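Local atomic coordinates of ribose ABC transporter, substrate binding protein (Conexibacter woesei, PDB entry 4KQ9), a protein that probably binds ribose or a related carbohydrate outside the cell membrane and delivers it to an ABC importer. Residues R117-Y122 with L241-C246; T121-R126 with K218-G223; T132-N137 with S189-I194; G201-I206 with G237-T242; G229-V234 with I277-E282. The protein carries 1 engineered substitution. All coordinates share one frame; numbering follows the deposited sequence.

Interaction 1. Residues R117-Y122 with L241-C246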
# COMPACT_ATOMS: atom_id res chain seq x y z
N ARG A 117 -5.66 3.71 11.26
CA ARG A 117 -6.33 3.36 12.52
C ARG A 117 -5.66 2.20 13.22
O ARG A 117 -5.58 2.16 14.46
CB ARG A 117 -7.81 3.01 12.29
CG ARG A 117 -8.69 4.20 12.01
CD ARG A 117 -10.20 3.88 12.00
NE ARG A 117 -10.69 3.81 10.64
CZ ARG A 117 -10.78 2.68 9.94
NH1 ARG A 117 -11.20 2.73 8.71
NH2 ARG A 117 -10.47 1.50 10.48
N LEU A 118 -5.21 1.22 12.45
CA LEU A 118 -4.51 0.10 13.08
C LEU A 118 -3.21 0.55 13.79
O LEU A 118 -2.88 0.10 14.95
CB LEU A 118 -4.15 -0.98 12.06
CG LEU A 118 -5.32 -1.70 11.35
CD1 LEU A 118 -4.71 -2.57 10.26
CD2 LEU A 118 -6.13 -2.53 12.35
N LYS A 119 -2.47 1.41 13.09
CA LYS A 119 -1.21 1.93 13.62
C LYS A 119 -1.39 2.81 14.88
O LYS A 119 -0.67 2.63 15.87
CB LYS A 119 -0.45 2.68 12.50
CG LYS A 119 0.15 1.69 11.48
CD LYS A 119 0.36 2.44 10.14
CE LYS A 119 1.73 3.00 9.97
NZ LYS A 119 2.06 3.78 8.72
N ALA A 120 -2.33 3.71 14.78
CA ALA A 120 -2.66 4.62 15.87
C ALA A 120 -3.21 3.88 17.08
O ALA A 120 -2.79 4.19 18.23
CB ALA A 120 -3.55 5.70 15.40
N THR A 121 -4.04 2.84 16.86
CA THR A 121 -4.57 2.03 17.92
C THR A 121 -3.52 1.18 18.63
O THR A 121 -3.56 1.03 19.89
CB THR A 121 -5.73 1.14 17.40
OG1 THR A 121 -6.66 1.98 16.78
CG2 THR A 121 -6.40 0.39 18.50
N TYR A 122 -2.57 0.63 17.86
CA TYR A 122 -1.50 -0.09 18.41
C TYR A 122 -0.78 0.80 19.45
O TYR A 122 -0.42 0.31 20.55
CB TYR A 122 -0.51 -0.55 17.32
CG TYR A 122 0.58 -1.38 17.87
CD1 TYR A 122 0.38 -2.75 18.07
CD2 TYR A 122 1.80 -0.82 18.22
CE1 TYR A 122 1.38 -3.53 18.55
CE2 TYR A 122 2.81 -1.58 18.75
CZ TYR A 122 2.58 -2.95 18.90
OH TYR A 122 3.51 -3.75 19.43
N LEU A 241 5.84 -2.04 15.08
CA LEU A 241 4.76 -2.54 14.21
C LEU A 241 5.02 -2.14 12.77
O LEU A 241 5.45 -0.99 12.50
CB LEU A 241 3.43 -1.94 14.61
CG LEU A 241 2.13 -2.26 13.85
CD1 LEU A 241 1.65 -3.57 14.38
CD2 LEU A 241 0.97 -1.27 14.12
N THR A 242 4.78 -3.05 11.87
CA THR A 242 4.60 -2.66 10.48
C THR A 242 3.35 -3.31 9.92
O THR A 242 2.81 -4.28 10.51
CB THR A 242 5.85 -3.04 9.66
OG1 THR A 242 5.75 -2.51 8.34
CG2 THR A 242 6.05 -4.54 9.59
N VAL A 243 2.88 -2.83 8.77
CA VAL A 243 1.66 -3.35 8.20
C VAL A 243 1.95 -3.81 6.76
O VAL A 243 2.50 -3.02 5.96
CB VAL A 243 0.53 -2.32 8.22
CG1 VAL A 243 -0.82 -2.91 7.70
CG2 VAL A 243 0.31 -1.86 9.65
N SER A 244 1.58 -5.05 6.42
CA SER A 244 1.62 -5.53 5.00
C SER A 244 0.34 -5.19 4.25
O SER A 244 -0.76 -5.34 4.81
CB SER A 244 1.83 -7.00 4.96
OG SER A 244 1.64 -7.45 3.65
N GLN A 245 0.48 -4.69 3.02
CA GLN A 245 -0.64 -4.45 2.15
C GLN A 245 -0.91 -5.64 1.26
O GLN A 245 -1.68 -5.52 0.36
CB GLN A 245 -0.31 -3.27 1.27
CG GLN A 245 -0.23 -1.98 2.05
CD GLN A 245 -0.10 -0.79 1.09
OE1 GLN A 245 0.93 -0.14 1.03
NE2 GLN A 245 -1.12 -0.57 0.28
N CYS A 246 -0.24 -6.78 1.49
CA CYS A 246 -0.61 -8.06 0.88
C CYS A 246 -0.61 -8.02 -0.65
O CYS A 246 -1.63 -8.31 -1.30
CB CYS A 246 -1.97 -8.47 1.39
SG CYS A 246 -1.95 -8.80 3.18
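The Tyr122 ring has Leu241 pressed on one face, while the guanidinium of Arg126 takes the opposite face in a cation-pi contact. On the leucine side CB stands 4.2 Å from the centroid of the Tyr122 ring and 14° off its normal, a CH-pi contact over the face, displaced toward the rim. The contact belongs to the second lobe of a type I periplasmic binding protein fold, where helix 112-126 lies against strand 241-244 of a two-stranded antiparallel sheet. Helix and strand run nearly antiparallel, at 162°, with their axes 9.5 Å apart at closest approach. That spacing is bridged largely by Leu241, whose two methyls split the work. CD1 reaches the ring, 4.0 Å from Tyr122 CD1, whereas CD2 drops to the base of the tyrosine, 3.6 Å from Tyr122 CB. The leucine and tyrosine side chains run alongside one another with opposite sense. With Tyr122 CG anti to the backbone N, chi1 of -177° carries the ring off the helix toward Leu241. Leu241 CD2 also meets the aliphatic stem of Lys119, 4.1 Å from CG. The lysine chain then bends at its third torsion and carries NZ away to hydrogen bonds with Thr224 OG1 and Tyr196 O, which satisfy the buried ammonium group. Two residues along the strand from Leu241, Val243 turns its CG2 branch to the same stem, 4.0 Å from Lys119 CG.

Interaction 2. Residues T121-R126 with K218-G223. Engineered in segment 218-223: Met220 (natural residue Val).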
# COMPACT_ATOMS: atom_id res chain seq x y z
N THR A 121 -4.04 2.84 16.86
CA THR A 121 -4.57 2.03 17.92
C THR A 121 -3.52 1.18 18.63
O THR A 121 -3.56 1.03 19.89
CB THR A 121 -5.73 1.14 17.40
OG1 THR A 121 -6.66 1.98 16.78
CG2 THR A 121 -6.40 0.39 18.50
N TYR A 122 -2.57 0.63 17.86
CA TYR A 122 -1.50 -0.09 18.41
C TYR A 122 -0.78 0.80 19.45
O TYR A 122 -0.42 0.31 20.55
CB TYR A 122 -0.51 -0.55 17.32
CG TYR A 122 0.58 -1.38 17.87
CD1 TYR A 122 0.38 -2.75 18.07
CD2 TYR A 122 1.80 -0.82 18.22
CE1 TYR A 122 1.38 -3.53 18.55
CE2 TYR A 122 2.81 -1.58 18.75
CZ TYR A 122 2.58 -2.95 18.90
OH TYR A 122 3.51 -3.75 19.43
N ILE A 123 -0.51 2.03 19.05
CA ILE A 123 0.27 2.96 19.87
C ILE A 123 -0.57 3.37 21.10
O ILE A 123 -0.10 3.27 22.22
CB ILE A 123 0.63 4.23 19.09
CG1 ILE A 123 1.79 3.92 18.11
CG2 ILE A 123 1.08 5.35 20.03
CD1 ILE A 123 1.91 4.96 17.01
N ALA A 124 -1.80 3.78 20.84
CA ALA A 124 -2.75 4.09 21.91
C ALA A 124 -2.86 2.95 22.97
O ALA A 124 -2.73 3.20 24.14
CB ALA A 124 -4.09 4.51 21.35
N ASP A 125 -3.00 1.69 22.56
CA ASP A 125 -3.10 0.63 23.54
C ASP A 125 -1.84 0.50 24.40
O ASP A 125 -1.91 -0.04 25.49
CB ASP A 125 -3.45 -0.73 22.86
CG ASP A 125 -4.84 -0.72 22.25
OD1 ASP A 125 -5.65 0.17 22.57
OD2 ASP A 125 -5.11 -1.58 21.41
N ARG A 126 -0.68 0.98 23.92
CA ARG A 126 0.53 0.62 24.58
C ARG A 126 1.20 1.74 25.30
O ARG A 126 2.07 1.47 26.11
CB ARG A 126 1.51 -0.05 23.62
CG ARG A 126 1.08 -1.46 23.35
CD ARG A 126 1.80 -2.06 22.19
NE ARG A 126 1.18 -3.33 21.83
CZ ARG A 126 -0.04 -3.48 21.33
NH1 ARG A 126 -0.83 -2.45 21.10
NH2 ARG A 126 -0.47 -4.70 21.04
N LYS A 218 12.44 1.97 23.38
CA LYS A 218 11.93 2.96 24.32
C LYS A 218 10.90 3.92 23.66
O LYS A 218 9.98 4.47 24.29
CB LYS A 218 13.11 3.78 24.85
CG LYS A 218 12.73 4.66 26.03
CD LYS A 218 12.20 6.02 25.60
N ILE A 219 11.11 4.19 22.40
CA ILE A 219 10.14 4.96 21.62
C ILE A 219 9.52 3.98 20.67
O ILE A 219 10.22 3.27 19.94
CB ILE A 219 10.84 6.07 20.82
CG1 ILE A 219 11.43 7.15 21.75
CG2 ILE A 219 9.88 6.70 19.84
CD1 ILE A 219 12.37 8.11 21.08
N MSE A 220 8.20 3.92 20.65
CA MSE A 220 7.55 2.95 19.74
C MSE A 220 7.51 3.50 18.32
O MSE A 220 6.92 4.54 18.07
CB MSE A 220 6.10 2.67 20.15
CG MSE A 220 6.05 1.85 21.44
SE MSE A 220 4.11 1.40 21.63
CE MSE A 220 3.57 3.15 22.05
N VAL A 221 8.10 2.79 17.39
CA VAL A 221 8.11 3.21 15.97
C VAL A 221 7.23 2.28 15.14
O VAL A 221 7.37 1.06 15.26
CB VAL A 221 9.55 3.06 15.47
CG1 VAL A 221 9.62 3.19 13.98
CG2 VAL A 221 10.46 4.06 16.22
N VAL A 222 6.32 2.85 14.32
CA VAL A 222 5.38 2.12 13.50
C VAL A 222 5.44 2.65 12.05
O VAL A 222 5.59 3.88 11.80
CB VAL A 222 3.93 2.17 14.05
CG1 VAL A 222 3.82 1.82 15.58
CG2 VAL A 222 3.34 3.53 13.83
N GLY A 223 5.35 1.73 11.12
CA GLY A 223 5.48 2.02 9.66
C GLY A 223 4.52 1.15 8.85
O GLY A 223 3.69 0.48 9.44
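A Met-aromatic contact between Met220 and Tyr122 marks where helix 112-126 packs on edge strand 220-222. Met220, an engineered substitution for valine, is present as selenomethionine, and its SE lies 5.4 Å from the centroid of the Tyr122 ring at 60° to the normal, an oblique approach. SE presses more closely on the next turn of the helix, 3.6 Å from Arg126 CB, and the two side chains meet at about a right angle. A bend at the last torsion of Met220 (chi3 -71°) swings the terminal methyl toward Ile123, where CE comes 3.9 Å from Ile123 CG2. The strand is the outermost member of the four-stranded parallel sheet of this lobe, a layered alpha/beta fold. Helix 112-126 lies on the sheet face carrying Met220 and Val222, while Val221 points to the other face and touches helix 199-211. Two residues beyond Met220, Val222 repeats the packing with both methyls. Its CG2 is 3.8 Å from Ile123 CD1, and its CG1 lies 4.2 Å from Tyr122 CD2. At the exposed end Arg126 leads its charged group away from the strand and back over its own helix. There NH1 donates to Tyr122 O at 2.8 Å, in the carbonyl plane on a lone pair, although that oxygen sits 18° out of the guanidinium plane.

Interaction 3. Residues T132-N137 with S189-I194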
# COMPACT_ATOMS: atom_id res chain seq x y z
N THR A 132 3.13 10.74 24.52
CA THR A 132 2.78 11.63 23.41
C THR A 132 3.31 10.95 22.13
O THR A 132 4.11 10.04 22.21
CB THR A 132 3.55 12.95 23.48
OG1 THR A 132 4.93 12.65 23.62
CG2 THR A 132 3.12 13.91 24.64
N VAL A 133 2.92 11.47 20.98
CA VAL A 133 3.29 10.87 19.68
C VAL A 133 3.69 11.98 18.70
O VAL A 133 3.19 13.12 18.80
CB VAL A 133 2.13 10.06 19.11
CG1 VAL A 133 0.95 10.96 18.79
CG2 VAL A 133 2.53 9.35 17.80
N ALA A 134 4.57 11.66 17.76
CA ALA A 134 4.85 12.49 16.64
C ALA A 134 4.61 11.70 15.36
O ALA A 134 4.66 10.45 15.33
CB ALA A 134 6.29 12.97 16.66
N MSE A 135 4.33 12.46 14.32
CA MSE A 135 3.98 11.88 13.02
C MSE A 135 4.94 12.40 12.02
O MSE A 135 5.11 13.63 11.88
CB MSE A 135 2.51 12.24 12.69
CG MSE A 135 1.57 11.53 13.64
SE MSE A 135 -0.32 11.99 13.13
CE MSE A 135 -0.39 11.22 11.28
N VAL A 136 5.56 11.48 11.31
CA VAL A 136 6.44 11.78 10.18
C VAL A 136 5.78 11.25 8.92
O VAL A 136 5.89 10.04 8.56
CB VAL A 136 7.86 11.21 10.39
CG1 VAL A 136 8.78 11.39 9.14
CG2 VAL A 136 8.54 11.83 11.63
N ASN A 137 5.11 12.15 8.25
CA ASN A 137 4.31 11.81 7.09
C ASN A 137 5.20 11.89 5.90
O ASN A 137 6.25 12.52 5.99
CB ASN A 137 3.11 12.74 6.93
CG ASN A 137 2.14 12.69 8.09
OD1 ASN A 137 1.26 11.79 8.18
ND2 ASN A 137 2.21 13.69 8.97
N SER A 189 12.30 15.45 23.12
CA SER A 189 13.11 14.23 23.31
C SER A 189 12.41 13.09 24.08
O SER A 189 12.86 11.96 24.00
CB SER A 189 14.43 14.58 24.02
OG SER A 189 14.09 15.23 25.23
N ASP A 190 11.32 13.42 24.76
CA ASP A 190 10.53 12.48 25.57
C ASP A 190 9.30 11.88 24.85
O ASP A 190 8.47 11.28 25.51
CB ASP A 190 10.01 13.23 26.82
CG ASP A 190 9.18 14.47 26.46
OD1 ASP A 190 9.20 14.96 25.29
OD2 ASP A 190 8.52 15.00 27.38
N VAL A 191 9.16 12.09 23.55
CA VAL A 191 8.05 11.54 22.77
C VAL A 191 7.97 10.03 23.03
O VAL A 191 8.99 9.35 23.07
CB VAL A 191 8.22 11.93 21.27
CG1 VAL A 191 9.36 11.19 20.58
CG2 VAL A 191 6.93 11.79 20.51
N GLY A 192 6.78 9.48 23.17
CA GLY A 192 6.68 8.03 23.38
C GLY A 192 6.60 7.16 22.15
O GLY A 192 6.88 6.00 22.21
N ALA A 193 6.15 7.71 21.05
CA ALA A 193 5.98 6.95 19.83
C ALA A 193 6.16 7.87 18.63
O ALA A 193 5.87 9.05 18.70
CB ALA A 193 4.57 6.31 19.77
N ILE A 194 6.58 7.30 17.51
CA ILE A 194 6.65 8.03 16.25
C ILE A 194 6.01 7.18 15.15
O ILE A 194 6.34 5.98 14.95
CB ILE A 194 8.11 8.45 15.87
CG1 ILE A 194 8.74 9.19 17.04
CG2 ILE A 194 8.11 9.33 14.61
CD1 ILE A 194 10.21 9.58 16.87
O HOH W 1 5.69 10.32 25.86
O HOH W 2 6.75 14.83 24.18
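Val136 and Ile194 join at the apolar centre through their CG2 methyls, 3.9 Å apart, on the sheet face that also holds Ala134. There Val191 adds its CG2, 4.1 Å from Ala134 CB, and helix 174-187 covers the group with Ile184 and Thr181. On the other face Val133 CG2 meets Ala193 CB at 4.2 Å, beneath Phe156 of helix 143-159. Between these faces the backbones of strands 132-136 and 193-196 pair in parallel, as central neighbours in the four-stranded sheet of the lobe, with Val133 opposite Ala193 and Ala134 opposite Ile194. Ala134 N donates to Ala193 O at 3.1 Å in a fairly straight bond (160°). Where the pairing begins, Thr132 O takes two donors, Gly192 N at 2.9 Å and, weakly, Ala193 N at 3.3 Å. Farther out, two waters complete the seam: one accepts from Thr132 N and donates to Asp190 O, and the other bonds Thr132 OG1 while donating to Asp190 OD1 at 2.7 Å. The chemistry therefore changes along the seam, from methyl packing sealed under helices to a solvent-mediated edge, so the Asp190 carboxylate, joined to Thr132 through water, probably keeps part of its hydration.

Interaction 4. Residues G201-I206 with G237-T242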
# COMPACT_ATOMS: atom_id res chain seq x y z
N GLY A 201 10.86 5.28 5.84
CA GLY A 201 10.87 6.49 6.71
C GLY A 201 11.29 6.04 8.09
O GLY A 201 12.20 6.57 8.69
N ALA A 202 10.65 5.00 8.56
CA ALA A 202 10.90 4.49 9.90
C ALA A 202 12.30 3.92 10.07
O ALA A 202 12.88 4.02 11.12
CB ALA A 202 9.84 3.40 10.19
N LEU A 203 12.82 3.31 9.02
CA LEU A 203 14.14 2.72 9.07
C LEU A 203 15.20 3.83 9.28
O LEU A 203 16.17 3.65 9.98
CB LEU A 203 14.40 1.88 7.80
CG LEU A 203 13.59 0.56 7.78
CD1 LEU A 203 13.66 -0.25 6.48
CD2 LEU A 203 13.97 -0.33 8.90
N GLY A 204 14.95 4.97 8.68
CA GLY A 204 15.73 6.18 8.96
C GLY A 204 15.53 6.74 10.35
O GLY A 204 16.50 7.09 11.05
N GLY A 205 14.28 6.77 10.81
CA GLY A 205 14.04 7.14 12.19
C GLY A 205 14.74 6.35 13.25
O GLY A 205 15.20 6.89 14.24
N ILE A 206 14.82 5.03 13.06
CA ILE A 206 15.49 4.15 13.98
C ILE A 206 16.96 4.51 14.13
O ILE A 206 17.47 4.44 15.21
CB ILE A 206 15.26 2.71 13.41
CG1 ILE A 206 13.79 2.34 13.57
CG2 ILE A 206 16.16 1.64 13.96
CD1 ILE A 206 13.24 2.54 14.88
N GLY A 237 13.10 -5.74 17.75
CA GLY A 237 12.56 -4.84 18.81
C GLY A 237 12.91 -3.34 18.59
O GLY A 237 12.63 -2.48 19.45
N THR A 238 13.54 -2.99 17.47
CA THR A 238 13.87 -1.58 17.26
C THR A 238 12.66 -0.88 16.60
O THR A 238 12.51 0.32 16.77
CB THR A 238 15.06 -1.37 16.36
OG1 THR A 238 14.90 -2.15 15.18
CG2 THR A 238 16.42 -1.80 17.04
N MSE A 239 11.80 -1.63 15.89
CA MSE A 239 10.49 -1.12 15.40
C MSE A 239 9.42 -1.89 16.11
O MSE A 239 9.64 -3.09 16.42
CB MSE A 239 10.33 -1.39 13.93
CG MSE A 239 11.07 -0.33 13.12
SE MSE A 239 10.65 -0.49 11.19
CE MSE A 239 8.85 -0.95 11.29
N ALA A 240 8.28 -1.28 16.40
CA ALA A 240 7.18 -1.98 17.12
C ALA A 240 6.19 -2.67 16.20
O ALA A 240 5.67 -3.72 16.57
CB ALA A 240 6.43 -1.02 18.03
N LEU A 241 5.84 -2.04 15.08
CA LEU A 241 4.76 -2.54 14.21
C LEU A 241 5.02 -2.14 12.77
O LEU A 241 5.45 -0.99 12.50
CB LEU A 241 3.43 -1.94 14.61
CG LEU A 241 2.13 -2.26 13.85
CD1 LEU A 241 1.65 -3.57 14.38
CD2 LEU A 241 0.97 -1.27 14.12
N THR A 242 4.78 -3.05 11.87
CA THR A 242 4.60 -2.66 10.48
C THR A 242 3.35 -3.31 9.92
O THR A 242 2.81 -4.28 10.51
CB THR A 242 5.85 -3.04 9.66
OG1 THR A 242 5.75 -2.51 8.34
CG2 THR A 242 6.05 -4.54 9.59
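Ile206 and Met239 meet because each side chain leaves its backbone with the gamma carbon anti to the carbonyl carbon. In Ile206 (chi1 -70°) this sends CG1 and its terminal methyl at the loop opposite, while CG2 takes the place anti to the backbone N. Met239, a selenomethionine, is extended to SE and then bends at its last torsion (chi3 37°). The contact fastens helix 199-211, on one face of the parallel sheet in the second lobe, to the loop between helix 228-236 and strand 241-244. That loop begins with a Schellman motif, in which Gly237, at a positive phi of 88°, ends the helix and sends the chain toward Thr238. The isoleucine packs across both loop residues. Its CG1 lies 3.8 Å from Met239 CG, with the side chains nearly perpendicular, and its CG2 is 4.0 Å from Thr238 CB. Packing is tight beyond them: Ile206 CD1 sits only 3.0 Å from Thr238 O. With an alanine here, CG1, CG2 and CD1 would all be missing, which would probably open a gap beside Thr238 and leave the Met239 stem freer to turn. Thr238 OG1 is bonded elsewhere, to Ala233 O, so the threonine meets the isoleucine by packing alone. About one helical turn back toward the helix start, the contact passes to selenium: the Leu203 side chain crosses that of Met239, its CD2 4.0 Å from Met239 SE, and Ala202 CB touches Met239 SE at 4.1 Å.

Interaction 5. Residues G229-V234 with I277-E282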
# COMPACT_ATOMS: atom_id res chain seq x y z
N GLY A 229 13.66 -4.97 5.61
CA GLY A 229 14.37 -4.32 6.76
C GLY A 229 13.46 -4.07 7.94
O GLY A 229 13.86 -4.12 9.09
N ALA A 230 12.19 -3.80 7.63
CA ALA A 230 11.17 -3.63 8.64
C ALA A 230 10.86 -4.91 9.39
O ALA A 230 10.71 -4.90 10.56
CB ALA A 230 9.90 -3.08 8.03
N LEU A 231 10.77 -6.01 8.70
CA LEU A 231 10.50 -7.26 9.39
C LEU A 231 11.66 -7.56 10.34
O LEU A 231 11.44 -7.93 11.46
CB LEU A 231 10.32 -8.31 8.36
CG LEU A 231 9.07 -8.20 7.51
CD1 LEU A 231 9.18 -9.15 6.32
CD2 LEU A 231 7.82 -8.41 8.32
N ALA A 232 12.89 -7.31 9.91
CA ALA A 232 14.05 -7.56 10.78
C ALA A 232 14.06 -6.61 11.98
O ALA A 232 14.27 -7.00 13.14
CB ALA A 232 15.28 -7.39 9.95
N ALA A 233 13.74 -5.36 11.74
CA ALA A 233 13.66 -4.39 12.87
C ALA A 233 12.56 -4.72 13.88
O ALA A 233 12.74 -4.59 15.10
CB ALA A 233 13.55 -2.96 12.32
N VAL A 234 11.42 -5.19 13.37
CA VAL A 234 10.35 -5.60 14.22
C VAL A 234 10.81 -6.81 15.03
O VAL A 234 10.56 -6.84 16.22
CB VAL A 234 9.06 -5.92 13.47
CG1 VAL A 234 8.05 -6.53 14.42
CG2 VAL A 234 8.45 -4.62 12.94
N ILE A 277 -2.30 -6.97 7.01
CA ILE A 277 -1.86 -7.75 8.14
C ILE A 277 -0.83 -6.96 8.94
O ILE A 277 0.15 -6.52 8.37
CB ILE A 277 -1.24 -9.09 7.74
CG1 ILE A 277 -2.30 -9.98 7.09
CG2 ILE A 277 -0.79 -9.82 8.98
CD1 ILE A 277 -1.87 -11.34 6.65
N GLU A 278 -1.10 -6.76 10.22
CA GLU A 278 -0.18 -6.13 11.19
C GLU A 278 0.82 -7.14 11.75
O GLU A 278 0.44 -8.29 12.12
CB GLU A 278 -0.95 -5.67 12.43
CG GLU A 278 -2.07 -4.72 12.16
CD GLU A 278 -2.95 -4.48 13.40
OE1 GLU A 278 -2.45 -4.01 14.46
OE2 GLU A 278 -4.18 -4.74 13.31
N ILE A 279 2.06 -6.69 11.90
CA ILE A 279 3.15 -7.52 12.32
C ILE A 279 3.82 -6.76 13.45
O ILE A 279 4.28 -5.66 13.20
CB ILE A 279 4.15 -7.65 11.17
CG1 ILE A 279 3.44 -8.10 9.90
CG2 ILE A 279 5.27 -8.60 11.52
CD1 ILE A 279 4.40 -8.51 8.85
N ASP A 280 3.83 -7.30 14.68
CA ASP A 280 4.49 -6.64 15.80
C ASP A 280 5.51 -7.57 16.44
O ASP A 280 5.63 -8.74 16.08
CB ASP A 280 3.51 -5.98 16.76
CG ASP A 280 2.74 -7.01 17.63
OD1 ASP A 280 3.39 -7.81 18.32
OD2 ASP A 280 1.49 -6.98 17.62
N THR A 281 6.32 -7.00 17.31
CA THR A 281 7.44 -7.73 17.89
C THR A 281 6.94 -9.02 18.57
O THR A 281 7.50 -10.07 18.34
CB THR A 281 8.27 -6.84 18.85
OG1 THR A 281 8.69 -5.64 18.18
CG2 THR A 281 9.55 -7.61 19.33
N GLU A 282 5.84 -8.95 19.31
CA GLU A 282 5.26 -10.12 19.97
C GLU A 282 4.64 -11.18 19.02
O GLU A 282 4.67 -12.34 19.33
CB GLU A 282 4.25 -9.74 21.05
CG GLU A 282 3.06 -8.87 20.64
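Val234 O accepts a hydrogen bond from Thr281 OG1 at 3.0 Å, a side-chain bond that ties helix 228-236 to the end of strand 277-280. The hydroxyl lies in the carbonyl plane, on a lone pair, with a C=O...donor angle of 140°. Thr281 places OG1 anti to its own carbonyl carbon (chi1 -54°), and its methyl also rests near the acceptor, CG2 being 3.4 Å from Val234 O. Since the helix closes at residue 236, this carbonyl belongs to its last turns, and Thr238 N, four residues on, probably bonds Ala233 O instead. A valine in place of Thr281 would lack the hydroxyl, so Val234 O would probably be left without this donor and the strand end less firmly fixed to the helix. Val234 itself leans on the backbone at the strand's end, its CG1 3.4 Å from Asp280 C. It buries more surface here than any other residue of the two segments. Earlier on both segments Leu231 and Ile279 cross with their end methyls very close, Leu231 CD2 to Ile279 CD1 being 3.5 Å, tighter than ordinary carbon packing. Ile284 of helix 284-289 touches both of these side chains from outside. The axes of helix and strand diverge by 46° and approach to 8.9 Å, in the part of the second lobe where the two-stranded antiparallel sheet meets its flanking helices. One directional bond at the partly exposed end is consistent with a set spacing between strand end and helix, while the Leu231-Ile279 pair adds close methyl packing.

In the fold
All five contacts lie in the second lobe. Interactions 1 and 2 start from helix 112-126, share Tyr122, and have centres 10 Å apart. Interaction 3 lies within the chain loops that both close, and is joined to interaction 2, their centres 9 Å apart, through neighbouring strands 193-196 and 220-222 of the parallel sheet. Interactions 1 and 4 share the start of strand 241-244, which pairs with strand 277-280 of interaction 5; interactions 4 and 5 have their centres 9 Å apart. Interactions 3 and 5 are the farthest separated, at 19 Å between centres. The series therefore runs from the parallel sheet, across its edge strand, to the two-stranded antiparallel sheet, joining chain portions distant in sequence into one lobe.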